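Local coordinates for peptidase M16 C-terminal domain-containing protein (Enterococcus faecalis, PDB 3D3Y) that is of uncharacterised function but belongs to the M16 peptidase family, with a domain classed as inactive, and probably binds a metal ion, at residues S270-F282 / R394-A407. Sequence-based numbering, arbitrary orientation.
Sequences SYYFALQVFNGIF and RINAVTIPEIQEVA
Phe273 lies with one face under Arg394 and an edge against Ile395. Its CB meets Val398 CG2 at 4.0 Å. All six ring atoms lie about equally beneath Arg394 CB, a CH-pi contact centred 3.6 Å from the centroid and 4° off the normal. CD1 meets Ile395 CD1 in the plane of the ring at 3.6 Å, CE1 nears Ile395 CG1, CD2 and CE2 touch Arg394 CD, and the tip CZ meets Arg394 CB and CD. With CG beside the backbone N (chi1 -72°), the ring reaches the last turn of helix 388-397, while Tyr272 CD2 covers its opposite face near the rim. The guanidinium, turned steeply to the ring, runs on past it to a salt bridge with Glu390. Val398 fits against Ala274 and Val277, its CG2 3.8 Å from Val277 CG2. Helix 272-282 thus packs across the corner where helix 388-397 gives way to helix 400-409, meeting helix 400-407 nearly at right angles (crossing angle -82°, axes 8.7 Å apart), within a two-layer alpha/beta domain consistent with the M16 peptidase fold. There Thr399 and Glu402 form a capping box; Thr399 N donates to Glu402 OE1 from above the carboxylate plane, the return bond being weak. Val406 splits its branches: CG2 presses on Ala274 CB (3.6 Å), CG1 on Phe278 CB and CG. Phe278 CE1 reaches Ala407 CB at 3.6 Å, and Ile403 CD1 touches Val277 CG1 and Ile281 CD1. Tyr271, at the N-cap, crosses Glu405 at about a right angle, CZ lying 3.7 Å from Glu405 CG, whose carboxylate pairs with Arg409.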
loop_
_atom_site.group_PDB
_atom_site.type_symbol
_atom_site.label_atom_id
_atom_site.label_comp_id
_atom_site.label_asym_id
_atom_site.label_seq_id
_atom_site.Cartn_x
_atom_site.Cartn_y
_atom_site.Cartn_z
ATOM N N SER A 270 -11.920 5.608 17.433
ATOM C CA SER A 270 -12.753 4.863 18.365
ATOM C C SER A 270 -13.339 3.545 17.823
ATOM O O SER A 270 -13.229 2.516 18.500
ATOM C CB SER A 270 -13.861 5.781 18.874
ATOM O OG SER A 270 -13.256 6.906 19.539
ATOM N N TYR A 271 -13.925 3.590 16.621
ATOM C CA TYR A 271 -14.531 2.427 15.978
ATOM C C TYR A 271 -13.622 1.627 15.047
ATOM O O TYR A 271 -14.098 0.746 14.299
ATOM C CB TYR A 271 -15.854 2.806 15.290
ATOM C CG TYR A 271 -16.950 3.056 16.327
ATOM C CD1 TYR A 271 -17.696 1.991 16.854
ATOM C CD2 TYR A 271 -17.201 4.346 16.821
ATOM C CE1 TYR A 271 -18.692 2.194 17.838
ATOM C CE2 TYR A 271 -18.194 4.560 17.805
ATOM C CZ TYR A 271 -18.927 3.469 18.303
ATOM O OH TYR A 271 -19.906 3.653 19.266
ATOM N N TYR A 272 -12.319 1.891 15.117
ATOM C CA TYR A 272 -11.349 1.136 14.293
ATOM C C TYR A 272 -11.499 -0.374 14.469
ATOM O O TYR A 272 -11.602 -1.108 13.487
ATOM C CB TYR A 272 -9.916 1.574 14.589
ATOM C CG TYR A 272 -8.877 0.783 13.789
ATOM C CD1 TYR A 272 -8.580 1.114 12.468
ATOM C CD2 TYR A 272 -8.226 -0.310 14.361
ATOM C CE1 TYR A 272 -7.607 0.364 11.722
ATOM C CE2 TYR A 272 -7.278 -1.061 13.650
ATOM C CZ TYR A 272 -6.989 -0.725 12.329
ATOM O OH TYR A 272 -6.028 -1.463 11.693
ATOM N N PHE A 273 -11.459 -0.868 15.710
ATOM C CA PHE A 273 -11.538 -2.324 15.929
ATOM C C PHE A 273 -12.914 -2.910 15.582
ATOM O O PHE A 273 -13.008 -3.977 14.941
ATOM C CB PHE A 273 -11.095 -2.695 17.367
ATOM C CG PHE A 273 -9.631 -2.543 17.559
ATOM C CD1 PHE A 273 -8.764 -3.594 17.239
ATOM C CD2 PHE A 273 -9.093 -1.319 17.987
ATOM C CE1 PHE A 273 -7.392 -3.444 17.355
ATOM C CE2 PHE A 273 -7.713 -1.156 18.103
ATOM C CZ PHE A 273 -6.871 -2.214 17.797
ATOM N N ALA A 274 -13.972 -2.197 15.988
ATOM C CA ALA A 274 -15.352 -2.545 15.595
ATOM C C ALA A 274 -15.486 -2.702 14.065
ATOM O O ALA A 274 -16.197 -3.571 13.579
ATOM C CB ALA A 274 -16.329 -1.456 16.109
ATOM N N LEU A 275 -14.788 -1.850 13.325
ATOM C CA LEU A 275 -14.841 -1.907 11.843
ATOM C C LEU A 275 -14.135 -3.160 11.318
ATOM O O LEU A 275 -14.619 -3.829 10.393
ATOM C CB LEU A 275 -14.242 -0.637 11.234
ATOM C CG LEU A 275 -14.031 -0.655 9.710
ATOM C CD1 LEU A 275 -15.406 -0.615 9.036
ATOM C CD2 LEU A 275 -13.189 0.578 9.308
ATOM N N GLN A 276 -13.018 -3.514 11.961
ATOM C CA GLN A 276 -12.296 -4.739 11.612
ATOM C C GLN A 276 -13.273 -5.938 11.678
ATOM O O GLN A 276 -13.342 -6.755 10.763
ATOM C CB GLN A 276 -11.117 -4.941 12.575
ATOM C CG GLN A 276 -10.014 -3.874 12.494
ATOM C CD GLN A 276 -9.250 -3.955 11.179
ATOM O OE1 GLN A 276 -9.183 -5.021 10.545
ATOM N NE2 GLN A 276 -8.687 -2.835 10.750
ATOM N N VAL A 277 -14.028 -6.000 12.766
ATOM C CA VAL A 277 -14.945 -7.094 13.006
ATOM C C VAL A 277 -16.151 -6.968 12.086
ATOM O O VAL A 277 -16.553 -7.966 11.476
ATOM C CB VAL A 277 -15.347 -7.200 14.512
ATOM C CG1 VAL A 277 -16.390 -8.334 14.743
ATOM C CG2 VAL A 277 -14.095 -7.427 15.382
ATOM N N PHE A 278 -16.706 -5.756 11.956
ATOM C CA PHE A 278 -17.853 -5.565 11.047
ATOM C C PHE A 278 -17.512 -6.084 9.652
ATOM O O PHE A 278 -18.303 -6.813 9.030
ATOM C CB PHE A 278 -18.269 -4.097 10.944
ATOM C CG PHE A 278 -19.137 -3.831 9.743
ATOM C CD1 PHE A 278 -20.530 -4.035 9.805
ATOM C CD2 PHE A 278 -18.567 -3.419 8.537
ATOM C CE1 PHE A 278 -21.344 -3.822 8.669
ATOM C CE2 PHE A 278 -19.367 -3.211 7.402
ATOM C CZ PHE A 278 -20.766 -3.395 7.475
ATOM N N ASN A 279 -16.318 -5.723 9.176
ATOM C CA ASN A 279 -15.894 -6.099 7.836
ATOM C C ASN A 279 -15.836 -7.596 7.675
ATOM O O ASN A 279 -16.293 -8.134 6.647
ATOM C CB ASN A 279 -14.545 -5.485 7.435
ATOM C CG ASN A 279 -14.140 -5.909 6.028
ATOM O OD1 ASN A 279 -13.120 -6.609 5.831
ATOM N ND2 ASN A 279 -14.961 -5.531 5.054
ATOM N N GLY A 280 -15.290 -8.277 8.686
ATOM C CA GLY A 280 -15.221 -9.731 8.667
ATOM C C GLY A 280 -16.589 -10.386 8.596
ATOM O O GLY A 280 -16.752 -11.375 7.886
ATOM N N ILE A 281 -17.575 -9.825 9.312
ATOM C CA ILE A 281 -18.917 -10.427 9.379
ATOM C C ILE A 281 -19.693 -10.149 8.094
ATOM O O ILE A 281 -20.524 -10.958 7.667
ATOM C CB ILE A 281 -19.686 -9.858 10.595
ATOM C CG1 ILE A 281 -19.118 -10.413 11.908
ATOM C CG2 ILE A 281 -21.190 -10.134 10.516
ATOM C CD1 ILE A 281 -19.511 -9.518 13.138
ATOM N N PHE A 282 -19.454 -8.973 7.517
ATOM C CA PHE A 282 -20.198 -8.499 6.331
ATOM C C PHE A 282 -19.756 -9.268 5.068
ATOM O O PHE A 282 -20.560 -9.977 4.450
ATOM C CB PHE A 282 -20.063 -6.961 6.207
ATOM C CG PHE A 282 -20.848 -6.339 5.069
ATOM C CD1 PHE A 282 -22.167 -6.741 4.767
ATOM C CD2 PHE A 282 -20.284 -5.304 4.327
ATOM C CE1 PHE A 282 -22.903 -6.136 3.707
ATOM C CE2 PHE A 282 -20.982 -4.698 3.277
ATOM C CZ PHE A 282 -22.317 -5.087 2.975
ATOM N N ARG A 394 -8.342 -5.600 22.284
ATOM C CA ARG A 394 -9.330 -4.742 21.646
ATOM C C ARG A 394 -10.164 -5.507 20.621
ATOM O O ARG A 394 -11.398 -5.320 20.566
ATOM C CB ARG A 394 -8.680 -3.482 21.078
ATOM C CG ARG A 394 -8.398 -2.477 22.203
ATOM C CD ARG A 394 -7.814 -1.204 21.672
ATOM N NE ARG A 394 -7.457 -0.294 22.758
ATOM C CZ ARG A 394 -7.312 1.025 22.594
ATOM N NH1 ARG A 394 -7.515 1.578 21.396
ATOM N NH2 ARG A 394 -6.998 1.783 23.619
ATOM N N ILE A 395 -9.531 -6.395 19.847
ATOM C CA ILE A 395 -10.325 -7.309 18.996
ATOM C C ILE A 395 -11.323 -8.154 19.801
ATOM O O ILE A 395 -12.534 -8.232 19.477
ATOM C CB ILE A 395 -9.417 -8.213 18.104
ATOM C CG1 ILE A 395 -8.736 -7.352 17.027
ATOM C CG2 ILE A 395 -10.240 -9.304 17.414
ATOM C CD1 ILE A 395 -9.711 -6.776 15.931
ATOM N N ASN A 396 -10.820 -8.784 20.859
ATOM C CA ASN A 396 -11.671 -9.581 21.761
ATOM C C ASN A 396 -12.871 -8.841 22.367
ATOM O O ASN A 396 -13.920 -9.435 22.563
ATOM C CB ASN A 396 -10.830 -10.220 22.871
ATOM C CG ASN A 396 -10.051 -11.424 22.395
ATOM O OD1 ASN A 396 -10.499 -12.192 21.521
ATOM N ND2 ASN A 396 -8.881 -11.603 22.957
ATOM N N ALA A 397 -12.716 -7.541 22.632
ATOM C CA ALA A 397 -13.729 -6.768 23.348
ATOM C C ALA A 397 -14.839 -6.181 22.474
ATOM O O ALA A 397 -15.807 -5.603 23.012
ATOM C CB ALA A 397 -13.073 -5.651 24.188
ATOM N N VAL A 398 -14.703 -6.291 21.146
ATOM C CA VAL A 398 -15.737 -5.758 20.256
ATOM C C VAL A 398 -17.098 -6.386 20.563
ATOM O O VAL A 398 -17.204 -7.604 20.665
ATOM C CB VAL A 398 -15.386 -5.896 18.739
ATOM C CG1 VAL A 398 -16.549 -5.380 17.863
ATOM C CG2 VAL A 398 -14.077 -5.139 18.403
ATOM N N THR A 399 -18.119 -5.537 20.697
ATOM C CA THR A 399 -19.492 -5.972 21.007
ATOM C C THR A 399 -20.425 -5.803 19.810
ATOM O O THR A 399 -20.093 -5.111 18.848
ATOM C CB THR A 399 -20.062 -5.206 22.201
ATOM O OG1 THR A 399 -20.260 -3.850 21.819
ATOM C CG2 THR A 399 -19.099 -5.249 23.398
ATOM N N ILE A 400 -21.590 -6.451 19.859
ATOM C CA ILE A 400 -22.568 -6.336 18.781
ATOM C C ILE A 400 -23.044 -4.898 18.597
ATOM O O ILE A 400 -23.098 -4.436 17.454
ATOM C CB ILE A 400 -23.726 -7.341 18.942
ATOM C CG1 ILE A 400 -23.228 -8.741 18.549
ATOM C CG2 ILE A 400 -24.950 -6.962 18.076
ATOM C CD1 ILE A 400 -24.220 -9.883 18.951
ATOM N N PRO A 401 -23.391 -4.189 19.705
ATOM C CA PRO A 401 -23.789 -2.777 19.578
ATOM C C PRO A 401 -22.737 -1.919 18.854
ATOM O O PRO A 401 -23.106 -1.046 18.052
ATOM C CB PRO A 401 -24.040 -2.338 21.037
ATOM C CG PRO A 401 -24.492 -3.625 21.725
ATOM C CD PRO A 401 -23.558 -4.671 21.089
ATOM N N GLU A 402 -21.450 -2.197 19.070
ATOM C CA GLU A 402 -20.405 -1.473 18.331
ATOM C C GLU A 402 -20.409 -1.783 16.843
ATOM O O GLU A 402 -20.200 -0.871 16.005
ATOM C CB GLU A 402 -19.021 -1.766 18.885
ATOM C CG GLU A 402 -18.771 -1.125 20.292
ATOM C CD GLU A 402 -17.454 -1.606 20.908
ATOM O OE1 GLU A 402 -16.983 -2.709 20.513
ATOM O OE2 GLU A 402 -16.885 -0.899 21.775
ATOM N N ILE A 403 -20.650 -3.056 16.518
ATOM C CA ILE A 403 -20.747 -3.499 15.120
ATOM C C ILE A 403 -21.946 -2.864 14.420
ATOM O O ILE A 403 -21.834 -2.451 13.228
ATOM C CB ILE A 403 -20.809 -5.054 15.040
ATOM C CG1 ILE A 403 -19.544 -5.691 15.664
ATOM C CG2 ILE A 403 -21.048 -5.520 13.569
ATOM C CD1 ILE A 403 -19.665 -7.141 16.075
ATOM N N GLN A 404 -23.082 -2.798 15.132
ATOM C CA GLN A 404 -24.308 -2.182 14.621
ATOM C C GLN A 404 -24.073 -0.701 14.344
ATOM O O GLN A 404 -24.539 -0.158 13.320
ATOM C CB GLN A 404 -25.469 -2.288 15.636
ATOM C CG GLN A 404 -25.992 -3.678 15.939
ATOM C CD GLN A 404 -27.097 -3.646 16.984
ATOM O OE1 GLN A 404 -26.847 -3.903 18.171
ATOM N NE2 GLN A 404 -28.314 -3.327 16.561
ATOM N N GLU A 405 -23.370 -0.037 15.266
ATOM C CA GLU A 405 -23.018 1.383 15.046
ATOM C C GLU A 405 -22.122 1.611 13.786
ATOM O O GLU A 405 -22.369 2.541 13.009
ATOM C CB GLU A 405 -22.391 1.991 16.317
ATOM C CG GLU A 405 -21.961 3.448 16.214
ATOM C CD GLU A 405 -23.117 4.391 15.885
ATOM O OE1 GLU A 405 -24.289 4.074 16.235
ATOM O OE2 GLU A 405 -22.837 5.456 15.273
ATOM N N VAL A 406 -21.099 0.787 13.593
ATOM C CA VAL A 406 -20.274 0.838 12.377
ATOM C C VAL A 406 -21.204 0.665 11.155
ATOM O O VAL A 406 -21.134 1.435 10.186
ATOM C CB VAL A 406 -19.159 -0.267 12.401
ATOM C CG1 VAL A 406 -18.532 -0.494 11.006
ATOM C CG2 VAL A 406 -18.085 0.119 13.433
ATOM N N ALA A 407 -22.100 -0.316 11.228
ATOM C CA ALA A 407 -23.028 -0.587 10.100
ATOM C C ALA A 407 -23.941 0.615 9.809
ATOM O O ALA A 407 -24.222 0.935 8.635
ATOM C CB ALA A 407 -23.854 -1.825 10.394
#